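Local coordinates for protein dual oxidase maturation factor 1 (Mus musculus, PDB 6WXU) that may be required for the maturation of the dual oxidase DUOX1 and its transport from the endoplasmic reticulum to the plasma membrane, at residues Ala131-Ala139 against Tyr170-Ser181. Sequence-based numbering, arbitrary orientation.
Sequences AWRLGRSYA and YNQYRLAGHYAS
One face of the W132 indole is turned to helix 170-199, with R174 N 4.2 Å above the ring plane and offset toward the rim. The six-membered ring of W132 is inclined at 48° to the Y173 ring; it is Y173 CB that touches W132 CZ2, near the rim of the indole, at 3.7 Å. W132 CG sits between its own backbone N and carbonyl carbon (chi1 54°), which carries the indole across to the helix; its NE1 makes a weak hydrogen bond to L105 O, outside both segments. Y170 CE1 touches both W132 CB and Y138 CB, 3.6 Å from the latter. With a leucine in place of W132, the flat surface against Y173 and R174 would probably be lost and a gap opened beside the helix. The contact joins the loop after strand 128-130 of the antiparallel sheet, and the start of helix 138-147, to the first three turns of helix 170-199, on the predicted extracellular side, just before this helix enters its predicted transmembrane span. R174 runs extended past the loop, its CG 3.5 Å from W132 O, while Y170 OH lies over the centre of one guanidinium face. Within the loop, a type I turn from R133 to R136 is closed by R136 N bonding to R133 O. L134, at its second position, places CD2 over a face of the H178 ring in a CH-pi contact, 4.2 Å from the centroid; H178 also packs on the backbone of another protein chain.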
ATOM      1  N   ALA B 131      14.673  -8.583   0.699  1.00 46.57           N
ATOM      2  CA  ALA B 131      15.867  -7.788   0.950  1.00 46.57           C
ATOM      3  C   ALA B 131      15.803  -7.114   2.313  1.00 46.57           C
ATOM      4  O   ALA B 131      14.743  -6.655   2.741  1.00 46.57           O
ATOM      5  CB  ALA B 131      16.053  -6.728  -0.134  1.00 46.57           C
ATOM      6  N   TRP B 132      16.950  -7.057   2.990  1.00 47.34           N
ATOM      7  CA  TRP B 132      17.075  -6.392   4.280  1.00 47.34           C
ATOM      8  C   TRP B 132      18.124  -5.288   4.244  1.00 47.34           C
ATOM      9  O   TRP B 132      18.711  -4.958   5.273  1.00 47.34           O
ATOM     10  CB  TRP B 132      17.402  -7.393   5.385  1.00 47.34           C
ATOM     11  CG  TRP B 132      18.603  -8.232   5.123  1.00 47.34           C
ATOM     12  CD1 TRP B 132      19.872  -7.800   4.906  1.00 47.34           C
ATOM     13  CD2 TRP B 132      18.651  -9.657   5.074  1.00 47.34           C
ATOM     14  NE1 TRP B 132      20.707  -8.865   4.708  1.00 47.34           N
ATOM     15  CE2 TRP B 132      19.980 -10.020   4.808  1.00 47.34           C
ATOM     16  CE3 TRP B 132      17.698 -10.663   5.221  1.00 47.34           C
ATOM     17  CZ2 TRP B 132      20.380 -11.341   4.688  1.00 47.34           C
ATOM     18  CZ3 TRP B 132      18.097 -11.972   5.101  1.00 47.34           C
ATOM     19  CH2 TRP B 132      19.426 -12.301   4.837  1.00 47.34           C
ATOM     20  N   ARG B 133      18.377  -4.719   3.069  1.00 54.89           N
ATOM     21  CA  ARG B 133      19.333  -3.633   2.962  1.00 54.89           C
ATOM     22  C   ARG B 133      18.862  -2.442   3.790  1.00 54.89           C
ATOM     23  O   ARG B 133      17.738  -2.403   4.293  1.00 54.89           O
ATOM     24  CB  ARG B 133      19.523  -3.219   1.505  1.00 54.89           C
ATOM     25  CG  ARG B 133      19.843  -4.354   0.558  1.00 54.89           C
ATOM     26  CD  ARG B 133      20.405  -3.832  -0.755  1.00 54.89           C
ATOM     27  NE  ARG B 133      21.866  -3.761  -0.734  1.00 54.89           N
ATOM     28  CZ  ARG B 133      22.670  -4.640  -1.327  1.00 54.89           C
ATOM     29  NH1 ARG B 133      22.161  -5.659  -2.005  1.00 54.89           N
ATOM     30  NH2 ARG B 133      23.985  -4.497  -1.249  1.00 54.89           N
ATOM     31  N   LEU B 134      19.746  -1.455   3.931  1.00 55.72           N
ATOM     32  CA  LEU B 134      19.441  -0.315   4.782  1.00 55.72           C
ATOM     33  C   LEU B 134      18.296   0.531   4.243  1.00 55.72           C
ATOM     34  O   LEU B 134      17.633   1.217   5.026  1.00 55.72           O
ATOM     35  CB  LEU B 134      20.685   0.548   4.971  1.00 55.72           C
ATOM     36  CG  LEU B 134      21.143   0.681   6.422  1.00 55.72           C
ATOM     37  CD1 LEU B 134      21.385  -0.691   7.022  1.00 55.72           C
ATOM     38  CD2 LEU B 134      22.391   1.538   6.516  1.00 55.72           C
ATOM     39  N   GLY B 135      18.041   0.493   2.940  1.00 56.86           N
ATOM     40  CA  GLY B 135      16.945   1.228   2.352  1.00 56.86           C
ATOM     41  C   GLY B 135      15.658   0.453   2.187  1.00 56.86           C
ATOM     42  O   GLY B 135      14.703   0.988   1.610  1.00 56.86           O
ATOM     43  N   ARG B 136      15.589  -0.780   2.681  1.00 54.66           N
ATOM     44  CA  ARG B 136      14.439  -1.651   2.504  1.00 54.66           C
ATOM     45  C   ARG B 136      13.867  -2.049   3.856  1.00 54.66           C
ATOM     46  O   ARG B 136      14.453  -1.789   4.909  1.00 54.66           O
ATOM     47  CB  ARG B 136      14.826  -2.903   1.711  1.00 54.66           C
ATOM     48  CG  ARG B 136      15.703  -2.619   0.520  1.00 54.66           C
ATOM     49  CD  ARG B 136      14.949  -1.848  -0.534  1.00 54.66           C
ATOM     50  NE  ARG B 136      13.867  -2.639  -1.106  1.00 54.66           N
ATOM     51  CZ  ARG B 136      14.026  -3.509  -2.096  1.00 54.66           C
ATOM     52  NH1 ARG B 136      15.226  -3.703  -2.622  1.00 54.66           N
ATOM     53  NH2 ARG B 136      12.987  -4.187  -2.560  1.00 54.66           N
ATOM     54  N   SER B 137      12.704  -2.694   3.815  1.00 49.21           N
ATOM     55  CA  SER B 137      12.048  -3.220   5.006  1.00 49.21           C
ATOM     56  C   SER B 137      11.636  -4.655   4.737  1.00 49.21           C
ATOM     57  O   SER B 137      10.806  -4.908   3.861  1.00 49.21           O
ATOM     58  CB  SER B 137      10.829  -2.382   5.382  1.00 49.21           C
ATOM     59  OG  SER B 137       9.874  -2.411   4.343  1.00 49.21           O
ATOM     60  N   TYR B 138      12.215  -5.592   5.488  1.00 46.04           N
ATOM     61  CA  TYR B 138      11.881  -6.996   5.297  1.00 46.04           C
ATOM     62  C   TYR B 138      10.442  -7.287   5.696  1.00 46.04           C
ATOM     63  O   TYR B 138       9.781  -8.114   5.061  1.00 46.04           O
ATOM     64  CB  TYR B 138      12.842  -7.867   6.100  1.00 46.04           C
ATOM     65  CG  TYR B 138      12.841  -9.322   5.723  1.00 46.04           C
ATOM     66  CD1 TYR B 138      11.821 -10.162   6.126  1.00 46.04           C
ATOM     67  CD2 TYR B 138      13.872  -9.862   4.981  1.00 46.04           C
ATOM     68  CE1 TYR B 138      11.819 -11.486   5.788  1.00 46.04           C
ATOM     69  CE2 TYR B 138      13.879 -11.190   4.642  1.00 46.04           C
ATOM     70  CZ  TYR B 138      12.847 -11.997   5.049  1.00 46.04           C
ATOM     71  OH  TYR B 138      12.835 -13.325   4.721  1.00 46.04           O
ATOM     72  N   ALA B 139       9.937  -6.615   6.731  1.00 45.75           N
ATOM     73  CA  ALA B 139       8.602  -6.916   7.234  1.00 45.75           C
ATOM     74  C   ALA B 139       7.525  -6.539   6.229  1.00 45.75           C
ATOM     75  O   ALA B 139       6.560  -7.287   6.038  1.00 45.75           O
ATOM     76  CB  ALA B 139       8.374  -6.199   8.560  1.00 45.75           C
ATOM     77  N   TYR B 170      17.715 -11.935  11.694  1.00 47.65           N
ATOM     78  CA  TYR B 170      17.582 -10.673  10.978  1.00 47.65           C
ATOM     79  C   TYR B 170      18.716  -9.716  11.316  1.00 47.65           C
ATOM     80  O   TYR B 170      19.427  -9.242  10.426  1.00 47.65           O
ATOM     81  CB  TYR B 170      16.231 -10.039  11.294  1.00 47.65           C
ATOM     82  CG  TYR B 170      15.986  -8.744  10.568  1.00 47.65           C
ATOM     83  CD1 TYR B 170      15.746  -8.729   9.208  1.00 47.65           C
ATOM     84  CD2 TYR B 170      15.982  -7.538  11.245  1.00 47.65           C
ATOM     85  CE1 TYR B 170      15.517  -7.555   8.544  1.00 47.65           C
ATOM     86  CE2 TYR B 170      15.754  -6.359  10.588  1.00 47.65           C
ATOM     87  CZ  TYR B 170      15.521  -6.373   9.237  1.00 47.65           C
ATOM     88  OH  TYR B 170      15.289  -5.195   8.573  1.00 47.65           O
ATOM     89  N   ASN B 171      18.897  -9.411  12.602  1.00 49.85           N
ATOM     90  CA  ASN B 171      19.901  -8.426  12.994  1.00 49.85           C
ATOM     91  C   ASN B 171      21.297  -8.871  12.590  1.00 49.85           C
ATOM     92  O   ASN B 171      22.081  -8.083  12.046  1.00 49.85           O
ATOM     93  CB  ASN B 171      19.837  -8.182  14.499  1.00 49.85           C
ATOM     94  CG  ASN B 171      18.663  -7.322  14.898  1.00 49.85           C
ATOM     95  OD1 ASN B 171      17.836  -6.956  14.067  1.00 49.85           O
ATOM     96  ND2 ASN B 171      18.579  -6.998  16.179  1.00 49.85           N
ATOM     97  N   GLN B 172      21.627 -10.134  12.848  1.00 52.75           N
ATOM     98  CA  GLN B 172      22.966 -10.626  12.553  1.00 52.75           C
ATOM     99  C   GLN B 172      23.261 -10.557  11.063  1.00 52.75           C
ATOM    100  O   GLN B 172      24.282  -9.998  10.646  1.00 52.75           O
ATOM    101  CB  GLN B 172      23.112 -12.054  13.062  1.00 52.75           C
ATOM    102  CG  GLN B 172      24.526 -12.582  13.032  1.00 52.75           C
ATOM    103  CD  GLN B 172      25.359 -12.080  14.191  1.00 52.75           C
ATOM    104  OE1 GLN B 172      24.857 -11.395  15.081  1.00 52.75           O
ATOM    105  NE2 GLN B 172      26.640 -12.423  14.189  1.00 52.75           N
ATOM    106  N   TYR B 173      22.379 -11.125  10.240  1.00 49.20           N
ATOM    107  CA  TYR B 173      22.621 -11.099   8.804  1.00 49.20           C
ATOM    108  C   TYR B 173      22.614  -9.681   8.260  1.00 49.20           C
ATOM    109  O   TYR B 173      23.396  -9.363   7.360  1.00 49.20           O
ATOM    110  CB  TYR B 173      21.598 -11.966   8.080  1.00 49.20           C
ATOM    111  CG  TYR B 173      21.978 -13.422   8.043  1.00 49.20           C
ATOM    112  CD1 TYR B 173      22.766 -13.923   7.025  1.00 49.20           C
ATOM    113  CD2 TYR B 173      21.561 -14.293   9.032  1.00 49.20           C
ATOM    114  CE1 TYR B 173      23.120 -15.248   6.988  1.00 49.20           C
ATOM    115  CE2 TYR B 173      21.912 -15.617   9.004  1.00 49.20           C
ATOM    116  CZ  TYR B 173      22.689 -16.090   7.980  1.00 49.20           C
ATOM    117  OH  TYR B 173      23.041 -17.414   7.949  1.00 49.20           O
ATOM    118  N   ARG B 174      21.780  -8.806   8.814  1.00 49.15           N
ATOM    119  CA  ARG B 174      21.722  -7.435   8.327  1.00 49.15           C
ATOM    120  C   ARG B 174      23.030  -6.699   8.586  1.00 49.15           C
ATOM    121  O   ARG B 174      23.599  -6.087   7.676  1.00 49.15           O
ATOM    122  CB  ARG B 174      20.557  -6.702   8.981  1.00 49.15           C
ATOM    123  CG  ARG B 174      20.261  -5.372   8.361  1.00 49.15           C
ATOM    124  CD  ARG B 174      19.302  -4.583   9.208  1.00 49.15           C
ATOM    125  NE  ARG B 174      18.756  -3.455   8.467  1.00 49.15           N
ATOM    126  CZ  ARG B 174      18.026  -2.491   9.010  1.00 49.15           C
ATOM    127  NH1 ARG B 174      17.757  -2.513  10.306  1.00 49.15           N
ATOM    128  NH2 ARG B 174      17.567  -1.501   8.257  1.00 49.15           N
ATOM    129  N   LEU B 175      23.525  -6.748   9.824  1.00 48.56           N
ATOM    130  CA  LEU B 175      24.757  -6.040  10.152  1.00 48.56           C
ATOM    131  C   LEU B 175      25.952  -6.628   9.412  1.00 48.56           C
ATOM    132  O   LEU B 175      26.780  -5.885   8.868  1.00 48.56           O
ATOM    133  CB  LEU B 175      24.995  -6.071  11.659  1.00 48.56           C
ATOM    134  CG  LEU B 175      24.397  -4.934  12.484  1.00 48.56           C
ATOM    135  CD1 LEU B 175      24.809  -3.600  11.901  1.00 48.56           C
ATOM    136  CD2 LEU B 175      22.886  -5.024  12.567  1.00 48.56           C
ATOM    137  N   ALA B 176      26.060  -7.957   9.382  1.00 48.53           N
ATOM    138  CA  ALA B 176      27.189  -8.583   8.710  1.00 48.53           C
ATOM    139  C   ALA B 176      27.194  -8.261   7.223  1.00 48.53           C
ATOM    140  O   ALA B 176      28.248  -7.955   6.652  1.00 48.53           O
ATOM    141  CB  ALA B 176      27.158 -10.091   8.933  1.00 48.53           C
ATOM    142  N   GLY B 177      26.030  -8.319   6.577  1.00 47.72           N
ATOM    143  CA  GLY B 177      25.970  -7.964   5.171  1.00 47.72           C
ATOM    144  C   GLY B 177      26.306  -6.509   4.925  1.00 47.72           C
ATOM    145  O   GLY B 177      26.974  -6.174   3.944  1.00 47.72           O
ATOM    146  N   HIS B 178      25.862  -5.626   5.817  1.00 49.08           N
ATOM    147  CA  HIS B 178      26.146  -4.204   5.655  1.00 49.08           C
ATOM    148  C   HIS B 178      27.645  -3.937   5.666  1.00 49.08           C
ATOM    149  O   HIS B 178      28.176  -3.253   4.782  1.00 49.08           O
ATOM    150  CB  HIS B 178      25.450  -3.416   6.761  1.00 49.08           C
ATOM    151  CG  HIS B 178      25.676  -1.943   6.686  1.00 49.08           C
ATOM    152  ND1 HIS B 178      25.766  -1.150   7.808  1.00 49.08           N
ATOM    153  CD2 HIS B 178      25.824  -1.114   5.627  1.00 49.08           C
ATOM    154  CE1 HIS B 178      25.964   0.103   7.443  1.00 49.08           C
ATOM    155  NE2 HIS B 178      26.004   0.152   6.126  1.00 49.08           N
ATOM    156  N   TYR B 179      28.350  -4.490   6.648  1.00 50.09           N
ATOM    157  CA  TYR B 179      29.769  -4.187   6.756  1.00 50.09           C
ATOM    158  C   TYR B 179      30.606  -4.941   5.733  1.00 50.09           C
ATOM    159  O   TYR B 179      31.633  -4.421   5.282  1.00 50.09           O
ATOM    160  CB  TYR B 179      30.252  -4.462   8.172  1.00 50.09           C
ATOM    161  CG  TYR B 179      29.812  -3.388   9.128  1.00 50.09           C
ATOM    162  CD1 TYR B 179      30.377  -2.127   9.077  1.00 50.09           C
ATOM    163  CD2 TYR B 179      28.821  -3.621  10.063  1.00 50.09           C
ATOM    164  CE1 TYR B 179      29.979  -1.136   9.934  1.00 50.09           C
ATOM    165  CE2 TYR B 179      28.415  -2.633  10.926  1.00 50.09           C
ATOM    166  CZ  TYR B 179      29.000  -1.393  10.857  1.00 50.09           C
ATOM    167  OH  TYR B 179      28.607  -0.397  11.712  1.00 50.09           O
ATOM    168  N   ALA B 180      30.186  -6.140   5.330  1.00 48.83           N
ATOM    169  CA  ALA B 180      30.888  -6.822   4.250  1.00 48.83           C
ATOM    170  C   ALA B 180      30.753  -6.059   2.940  1.00 48.83           C
ATOM    171  O   ALA B 180      31.716  -5.954   2.173  1.00 48.83           O
ATOM    172  CB  ALA B 180      30.364  -8.246   4.102  1.00 48.83           C
ATOM    173  N   SER B 181      29.571  -5.501   2.674  1.00 50.24           N
ATOM    174  CA  SER B 181      29.389  -4.714   1.462  1.00 50.24           C
ATOM    175  C   SER B 181      30.227  -3.445   1.496  1.00 50.24           C
ATOM    176  O   SER B 181      30.784  -3.033   0.470  1.00 50.24           O
ATOM    177  CB  SER B 181      27.915  -4.376   1.280  1.00 50.24           C
ATOM    178  OG  SER B 181      27.723  -3.574   0.134  1.00 50.24           O
TER